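Local coordinates for protein CooJ (Rhodospirillum rubrum, PDB 6HK5) that probably acts as a nickel-binding metallochaperone for carbon monoxide dehydrogenase, this N-terminal part forming a dimeric helical domain with an unexpected Ni(II) site, at residues 18-23 with 59-64; 28-33 with 49-54. All blocks are in the same frame, centred on the assembly; numbering follows the deposited sequence.

Contact 1. Residues 18-23 with 59-64; sequences HFLDHV and ASLNAV. With NI (nickel (II) ion), chain I.
Phe19 and Leu61 meet with their side chains at about a right angle: the CD1 methyl of Leu61 comes obliquely to the ring and lies 3.9 Å from CE2 of Phe19. The ring reaches this place because its CG is anti to the backbone N (chi1 173°), while Val23 CG1 lies over one face, offset toward the rim. On the next residue, Leu20 runs slantwise past Asn62, its CD1 methyl 3.7 Å from OD1 of Asn62. The CD2 methyl of Leu20 also reaches Leu61 CB at 4.2 Å. The amide thus lies against aliphatic carbon, and its ND2 is hydrogen-bonded to the carbonyl of Arg58. These contacts join the two arms of an antiparallel helical hairpin; the axes of these short segments approach to 11.1 Å, their N-to-C directions 161° apart, with 174 Å² buried. A second subunit adds His26, stacked on Phe19 and packed on Leu61. His22, with CG anti to its N (chi1 -172°), leaves this interface altogether: its NE2 binds nickel at 2.1 Å, with His26 of the same chain, His22 and His18 of the second subunit and Glu29 of the fourth subunit among the other ligands.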
ATOM      1  N   HIS A  18       6.394   5.205   8.372  1.00 30.31           N
ATOM      2  CA  HIS A  18       5.269   5.791   7.650  1.00 31.29           C
ATOM      3  C   HIS A  18       4.039   4.906   7.748  1.00 23.45           C
ATOM      4  O   HIS A  18       2.926   5.397   7.963  1.00 29.35           O
ATOM      5  CB  HIS A  18       5.633   6.007   6.171  1.00 34.10           C
ATOM      6  CG  HIS A  18       6.753   6.979   5.941  1.00 32.09           C
ATOM      7  ND1 HIS A  18       7.174   7.881   6.895  1.00 31.85           N
ATOM      8  CD2 HIS A  18       7.511   7.217   4.842  1.00 32.92           C
ATOM      9  CE1 HIS A  18       8.154   8.617   6.402  1.00 40.26           C
ATOM     10  NE2 HIS A  18       8.377   8.235   5.158  1.00 41.75           N
ATOM     11  N   PHE A  19       4.226   3.595   7.582  1.00 28.67           N
ATOM     12  CA  PHE A  19       3.107   2.659   7.563  1.00 29.42           C
ATOM     13  C   PHE A  19       2.442   2.565   8.924  1.00 27.19           C
ATOM     14  O   PHE A  19       1.209   2.508   9.022  1.00 26.03           O
ATOM     15  CB  PHE A  19       3.588   1.279   7.123  1.00 26.67           C
ATOM     16  CG  PHE A  19       2.534   0.206   7.224  1.00 31.61           C
ATOM     17  CD1 PHE A  19       1.659  -0.023   6.177  1.00 32.37           C
ATOM     18  CD2 PHE A  19       2.416  -0.572   8.366  1.00 30.08           C
ATOM     19  CE1 PHE A  19       0.683  -1.015   6.268  1.00 35.03           C
ATOM     20  CE2 PHE A  19       1.449  -1.564   8.470  1.00 27.07           C
ATOM     21  CZ  PHE A  19       0.580  -1.786   7.418  1.00 33.25           C
ATOM     22  N   LEU A  20       3.243   2.509   9.985  1.00 27.22           N
ATOM     23  CA  LEU A  20       2.681   2.467  11.332  1.00 29.54           C
ATOM     24  C   LEU A  20       1.915   3.752  11.637  1.00 32.13           C
ATOM     25  O   LEU A  20       0.784   3.710  12.135  1.00 25.82           O
ATOM     26  CB  LEU A  20       3.793   2.221  12.356  1.00 28.69           C
ATOM     27  CG  LEU A  20       4.214   0.751  12.519  1.00 32.56           C
ATOM     28  CD1 LEU A  20       5.538   0.602  13.267  1.00 37.87           C
ATOM     29  CD2 LEU A  20       3.127  -0.021  13.250  1.00 36.24           C
ATOM     30  N   ASP A  21       2.508   4.906  11.305  1.00 33.05           N
ATOM     31  CA  ASP A  21       1.774   6.165  11.393  1.00 35.40           C
ATOM     32  C   ASP A  21       0.485   6.112  10.578  1.00 29.21           C
ATOM     33  O   ASP A  21      -0.578   6.520  11.053  1.00 26.24           O
ATOM     34  CB  ASP A  21       2.655   7.331  10.925  1.00 37.52           C
ATOM     35  CG  ASP A  21       3.632   7.805  12.002  1.00 59.53           C
ATOM     36  OD1 ASP A  21       3.380   7.552  13.208  1.00 59.18           O
ATOM     37  OD2 ASP A  21       4.648   8.446  11.644  1.00 60.72           O
ATOM     38  N   HIS A  22       0.546   5.570   9.359  1.00 31.53           N
ATOM     39  CA  HIS A  22      -0.636   5.603   8.503  1.00 28.25           C
ATOM     40  C   HIS A  22      -1.767   4.757   9.082  1.00 29.98           C
ATOM     41  O   HIS A  22      -2.898   5.239   9.223  1.00 30.86           O
ATOM     42  CB  HIS A  22      -0.282   5.157   7.079  1.00 30.62           C
ATOM     43  CG  HIS A  22      -1.400   5.345   6.097  1.00 32.42           C
ATOM     44  ND1 HIS A  22      -1.853   6.589   5.709  1.00 36.87           N
ATOM     45  CD2 HIS A  22      -2.161   4.446   5.431  1.00 28.19           C
ATOM     46  CE1 HIS A  22      -2.848   6.450   4.853  1.00 32.08           C
ATOM     47  NE2 HIS A  22      -3.054   5.157   4.664  1.00 37.37           N
ATOM     48  N   VAL A  23      -1.490   3.496   9.435  1.00 25.75           N
ATOM     49  CA  VAL A  23      -2.576   2.634   9.891  1.00 26.82           C
ATOM     50  C   VAL A  23      -3.116   3.048  11.253  1.00 26.92           C
ATOM     51  O   VAL A  23      -4.268   2.743  11.570  1.00 26.91           O
ATOM     52  CB  VAL A  23      -2.143   1.164   9.933  1.00 30.76           C
ATOM     53  CG1 VAL A  23      -1.710   0.712   8.539  1.00 32.92           C
ATOM     54  CG2 VAL A  23      -1.034   0.966  10.957  1.00 28.36           C
ATOM     55  N   ALA A  59       2.548  -3.616  17.927  1.00 31.29           N
ATOM     56  CA  ALA A  59       3.609  -4.003  18.848  1.00 28.94           C
ATOM     57  C   ALA A  59       4.702  -4.803  18.138  1.00 27.80           C
ATOM     58  O   ALA A  59       5.891  -4.487  18.249  1.00 30.36           O
ATOM     59  CB  ALA A  59       3.017  -4.815  20.004  1.00 25.93           C
ATOM     60  N   SER A  60       4.314  -5.836  17.379  1.00 27.07           N
ATOM     61  CA  SER A  60       5.315  -6.720  16.787  0.66 29.23           C
ATOM     62  C   SER A  60       6.057  -6.047  15.638  1.00 30.85           C
ATOM     63  O   SER A  60       7.247  -6.324  15.424  1.00 23.99           O
ATOM     64  CB  SER A  60       4.657  -8.016  16.306  0.66 27.18           C
ATOM     65  OG  SER A  60       3.887  -7.791  15.137  0.66 22.00           O
ATOM     66  N   LEU A  61       5.377  -5.189  14.871  1.00 24.45           N
ATOM     67  CA  LEU A  61       6.075  -4.467  13.809  1.00 31.06           C
ATOM     68  C   LEU A  61       7.041  -3.446  14.392  1.00 32.28           C
ATOM     69  O   LEU A  61       8.132  -3.225  13.847  1.00 29.24           O
ATOM     70  CB  LEU A  61       5.079  -3.778  12.885  1.00 34.98           C
ATOM     71  CG  LEU A  61       4.652  -4.547  11.642  1.00 40.51           C
ATOM     72  CD1 LEU A  61       3.656  -3.685  10.859  1.00 42.72           C
ATOM     73  CD2 LEU A  61       5.871  -4.925  10.790  1.00 25.85           C
ATOM     74  N   ASN A  62       6.657  -2.816  15.506  1.00 30.82           N
ATOM     75  CA  ASN A  62       7.567  -1.899  16.178  1.00 30.08           C
ATOM     76  C   ASN A  62       8.848  -2.611  16.614  1.00 27.18           C
ATOM     77  O   ASN A  62       9.934  -2.040  16.539  1.00 30.29           O
ATOM     78  CB  ASN A  62       6.866  -1.264  17.377  1.00 35.65           C
ATOM     79  CG  ASN A  62       5.980  -0.091  16.983  1.00 44.77           C
ATOM     80  OD1 ASN A  62       6.459   1.035  16.836  1.00 35.99           O
ATOM     81  ND2 ASN A  62       4.678  -0.350  16.822  1.00 33.54           N
ATOM     82  N   ALA A  63       8.741  -3.859  17.061  1.00 28.73           N
ATOM     83  CA  ALA A  63       9.940  -4.582  17.468  1.00 30.01           C
ATOM     84  C   ALA A  63      10.854  -4.844  16.272  1.00 32.51           C
ATOM     85  O   ALA A  63      12.080  -4.724  16.382  1.00 29.18           O
ATOM     86  CB  ALA A  63       9.548  -5.880  18.175  1.00 30.81           C
ATOM     87  N   VAL A  64      10.275  -5.178  15.114  1.00 25.03           N
ATOM     88  CA  VAL A  64      11.043  -5.244  13.875  1.00 24.56           C
ATOM     89  C   VAL A  64      11.762  -3.920  13.621  1.00 28.97           C
ATOM     90  O   VAL A  64      12.990  -3.878  13.482  1.00 29.73           O
ATOM     91  CB  VAL A  64      10.132  -5.614  12.695  1.00 26.21           C
ATOM     92  CG1 VAL A  64      10.887  -5.421  11.397  1.00 26.50           C
ATOM     93  CG2 VAL A  64       9.619  -7.044  12.825  1.00 23.71           C
TER
HETATM   94 NI    NI I 101      -4.734   4.025   3.961  1.00 25.21          NI

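Contact 2. Residues 28-33 with 49-54; sequences GEIGVQ and RALADM
With chi1 of -67° and chi2 of 180°, Leu51 stretches away from helix 42-67 and points its two methyls at Ile30 and Gly31; on the facing helix, chi1 of -70° sets Ile30 CG1 beside the backbone N and so turns CG2 anti to it, which leaves that methyl as the branch that meets Leu51. The two segments belong to the antiparallel arms of a helical hairpin, close to the end where the chain turns back, and the nearest alpha carbons, those of Gly31 and Leu51, are 7.7 Å apart. Only 99 Å² is buried, and one leucine supplies the whole of the second segment's share in the touching. Its branches divide the work: CD2 stands 4.1 Å from CG2 of Ile30, a methyl-to-methyl contact between side chains running at a slant, whereas CD1 reaches main-chain atoms at Gly31, where no side chain intervenes. Ile30 also packs on Phe19 of the second subunit, which ties this apolar patch to the dimer interface. The polar neighbours look elsewhere: Glu29 OE1 is hydrogen-bonded to His26 ND1 in the same chain, its OE2 forms a salt bridge with Arg11 NH1 of a third subunit, and Asp53 OD2 is hydrogen-bonded to Ser60 OG of the second subunit. At Gly31, the CD1 methyl of Leu51 lies 3.9 Å from CA and 4.1 Å from N.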
ATOM      1  N   GLY A  28      -7.871   4.669  14.465  1.00 24.38           N
ATOM      2  CA  GLY A  28      -8.627   5.671  15.201  1.00 23.75           C
ATOM      3  C   GLY A  28      -9.915   6.062  14.502  1.00 30.11           C
ATOM      4  O   GLY A  28     -10.955   6.232  15.153  1.00 28.84           O
ATOM      5  N   GLU A  29      -9.857   6.199  13.167  1.00 29.58           N
ATOM      6  CA  GLU A  29     -11.046   6.487  12.367  1.00 26.53           C
ATOM      7  C   GLU A  29     -12.066   5.379  12.507  1.00 27.75           C
ATOM      8  O   GLU A  29     -13.246   5.625  12.779  1.00 30.98           O
ATOM      9  CB  GLU A  29     -10.682   6.615  10.883  1.00 33.37           C
ATOM     10  CG  GLU A  29     -10.067   7.907  10.409  1.00 38.75           C
ATOM     11  CD  GLU A  29      -9.658   7.817   8.932  1.00 45.27           C
ATOM     12  OE1 GLU A  29      -9.025   6.803   8.527  1.00 38.76           O
ATOM     13  OE2 GLU A  29      -9.978   8.758   8.173  1.00 53.89           O
ATOM     14  N   ILE A  30     -11.634   4.145  12.257  1.00 27.84           N
ATOM     15  CA  ILE A  30     -12.574   3.038  12.292  1.00 31.13           C
ATOM     16  C   ILE A  30     -13.102   2.846  13.702  1.00 28.67           C
ATOM     17  O   ILE A  30     -14.269   2.487  13.888  1.00 25.36           O
ATOM     18  CB  ILE A  30     -11.912   1.773  11.724  1.00 25.71           C
ATOM     19  CG1 ILE A  30     -11.719   1.940  10.212  1.00 31.40           C
ATOM     20  CG2 ILE A  30     -12.750   0.535  12.006  1.00 31.44           C
ATOM     21  CD1 ILE A  30     -10.715   0.980   9.612  1.00 32.72           C
ATOM     22  N   GLY A  31     -12.278   3.117  14.716  1.00 26.99           N
ATOM     23  CA  GLY A  31     -12.774   3.014  16.083  1.00 24.33           C
ATOM     24  C   GLY A  31     -13.920   3.976  16.351  1.00 27.00           C
ATOM     25  O   GLY A  31     -14.922   3.612  16.965  1.00 24.21           O
ATOM     26  N   VAL A  32     -13.801   5.215  15.873  1.00 27.42           N
ATOM     27  CA  VAL A  32     -14.848   6.182  16.169  1.00 30.39           C
ATOM     28  C   VAL A  32     -16.117   5.853  15.388  1.00 31.30           C
ATOM     29  O   VAL A  32     -17.220   5.899  15.939  1.00 30.98           O
ATOM     30  CB  VAL A  32     -14.350   7.612  15.912  1.00 28.82           C
ATOM     31  CG1 VAL A  32     -15.498   8.577  16.018  1.00 36.62           C
ATOM     32  CG2 VAL A  32     -13.269   7.979  16.930  1.00 24.73           C
ATOM     33  N   GLN A  33     -15.986   5.476  14.105  1.00 32.85           N
ATOM     34  CA  GLN A  33     -17.156   5.002  13.369  1.00 30.31           C
ATOM     35  C   GLN A  33     -17.779   3.783  14.045  1.00 34.62           C
ATOM     36  O   GLN A  33     -19.008   3.662  14.124  1.00 30.35           O
ATOM     37  CB  GLN A  33     -16.783   4.686  11.922  1.00 27.80           C
ATOM     38  CG  GLN A  33     -16.440   5.913  11.088  1.00 24.27           C
ATOM     39  CD  GLN A  33     -16.196   5.564   9.620  1.00 33.29           C
ATOM     40  OE1 GLN A  33     -16.854   4.693   9.065  1.00 34.50           O
ATOM     41  NE2 GLN A  33     -15.235   6.229   9.000  1.00 37.35           N
ATOM     42  N   ARG A  49     -12.393  -6.933  17.687  1.00 26.09           N
ATOM     43  CA  ARG A  49     -11.385  -7.978  17.597  1.00 25.48           C
ATOM     44  C   ARG A  49     -10.362  -7.647  16.512  1.00 22.37           C
ATOM     45  O   ARG A  49      -9.150  -7.787  16.718  1.00 24.12           O
ATOM     46  CB  ARG A  49     -12.035  -9.338  17.340  1.00 23.69           C
ATOM     47  CG  ARG A  49     -10.979 -10.452  17.237  1.00 31.64           C
ATOM     48  CD  ARG A  49     -11.547 -11.835  16.892  1.00 33.74           C
ATOM     49  NE  ARG A  49     -12.126 -11.864  15.553  1.00 35.35           N
ATOM     50  CZ  ARG A  49     -12.885 -12.847  15.071  1.00 36.09           C
ATOM     51  NH1 ARG A  49     -13.170 -13.921  15.808  1.00 25.67           N
ATOM     52  NH2 ARG A  49     -13.358 -12.751  13.838  1.00 33.27           N
ATOM     53  N   ALA A  50     -10.834  -7.185  15.353  1.00 25.00           N
ATOM     54  CA  ALA A  50      -9.918  -6.801  14.284  1.00 18.95           C
ATOM     55  C   ALA A  50      -8.993  -5.690  14.741  1.00 29.59           C
ATOM     56  O   ALA A  50      -7.777  -5.751  14.508  1.00 23.35           O
ATOM     57  CB  ALA A  50     -10.699  -6.378  13.041  1.00 27.41           C
ATOM     58  N   LEU A  51      -9.544  -4.685  15.440  1.00 24.02           N
ATOM     59  CA  LEU A  51      -8.731  -3.555  15.883  1.00 25.83           C
ATOM     60  C   LEU A  51      -7.731  -3.989  16.937  1.00 25.49           C
ATOM     61  O   LEU A  51      -6.599  -3.500  16.963  1.00 27.61           O
ATOM     62  CB  LEU A  51      -9.611  -2.423  16.431  1.00 27.34           C
ATOM     63  CG  LEU A  51     -10.537  -1.654  15.466  1.00 27.60           C
ATOM     64  CD1 LEU A  51     -11.312  -0.594  16.215  1.00 22.02           C
ATOM     65  CD2 LEU A  51      -9.756  -1.036  14.303  1.00 29.80           C
ATOM     66  N   ALA A  52      -8.149  -4.890  17.829  1.00 30.14           N
ATOM     67  CA  ALA A  52      -7.242  -5.430  18.827  1.00 27.94           C
ATOM     68  C   ALA A  52      -6.092  -6.175  18.159  1.00 27.84           C
ATOM     69  O   ALA A  52      -4.923  -5.983  18.513  1.00 26.99           O
ATOM     70  CB  ALA A  52      -8.010  -6.339  19.782  1.00 26.30           C
ATOM     71  N   ASP A  53      -6.411  -7.031  17.183  1.00 22.07           N
ATOM     72  CA  ASP A  53      -5.374  -7.768  16.473  1.00 24.30           C
ATOM     73  C   ASP A  53      -4.407  -6.822  15.767  1.00 27.11           C
ATOM     74  O   ASP A  53      -3.207  -7.112  15.676  1.00 26.88           O
ATOM     75  CB  ASP A  53      -6.022  -8.767  15.496  1.00 25.20           C
ATOM     76  CG  ASP A  53      -6.810  -9.885  16.229  1.00 35.18           C
ATOM     77  OD1 ASP A  53      -6.619 -10.024  17.453  1.00 29.04           O
ATOM     78  OD2 ASP A  53      -7.613 -10.629  15.601  1.00 33.17           O
HETATM   79  N   MSE A  54      -4.883  -5.662  15.326  1.00 25.86           N
HETATM   80  CA  MSE A  54      -3.998  -4.667  14.731  1.00 27.04           C
HETATM   81  C   MSE A  54      -3.055  -4.056  15.753  1.00 30.53           C
HETATM   82  O   MSE A  54      -1.903  -3.777  15.439  1.00 26.26           O
HETATM   83  CB  MSE A  54      -4.809  -3.564  14.049  1.00 31.81           C
HETATM   84  CG  MSE A  54      -5.134  -3.881  12.611  1.00 42.63           C
HETATM   85 SE   MSE A  54      -3.529  -4.531  11.664  1.00 59.43          SE
HETATM   86  CE  MSE A  54      -2.374  -2.951  11.767  1.00 36.23           C
TER

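In the fold
Both contacts join helix 5-35 to helix 42-67, and their centres lie about 15 Å apart. In chain order the four segments run 18-23, 28-33, 49-54 and 59-64, so contact 2 is nested within the loop closed by contact 1, as expected for successive rungs of one antiparallel hairpin. Contact 2 is the rung nearer the turn; contact 1 lies closer to the chain's centre. They meet directly where Val23 CG2 comes within 4.2 Å of the CE atom of selenomethionine Met54. Each also touches the second subunit, so the apolar layer between the helices continues into the dimer, while helix 5-35 carries nickel-binding His22 within contact 1 and His26 between the two contacts.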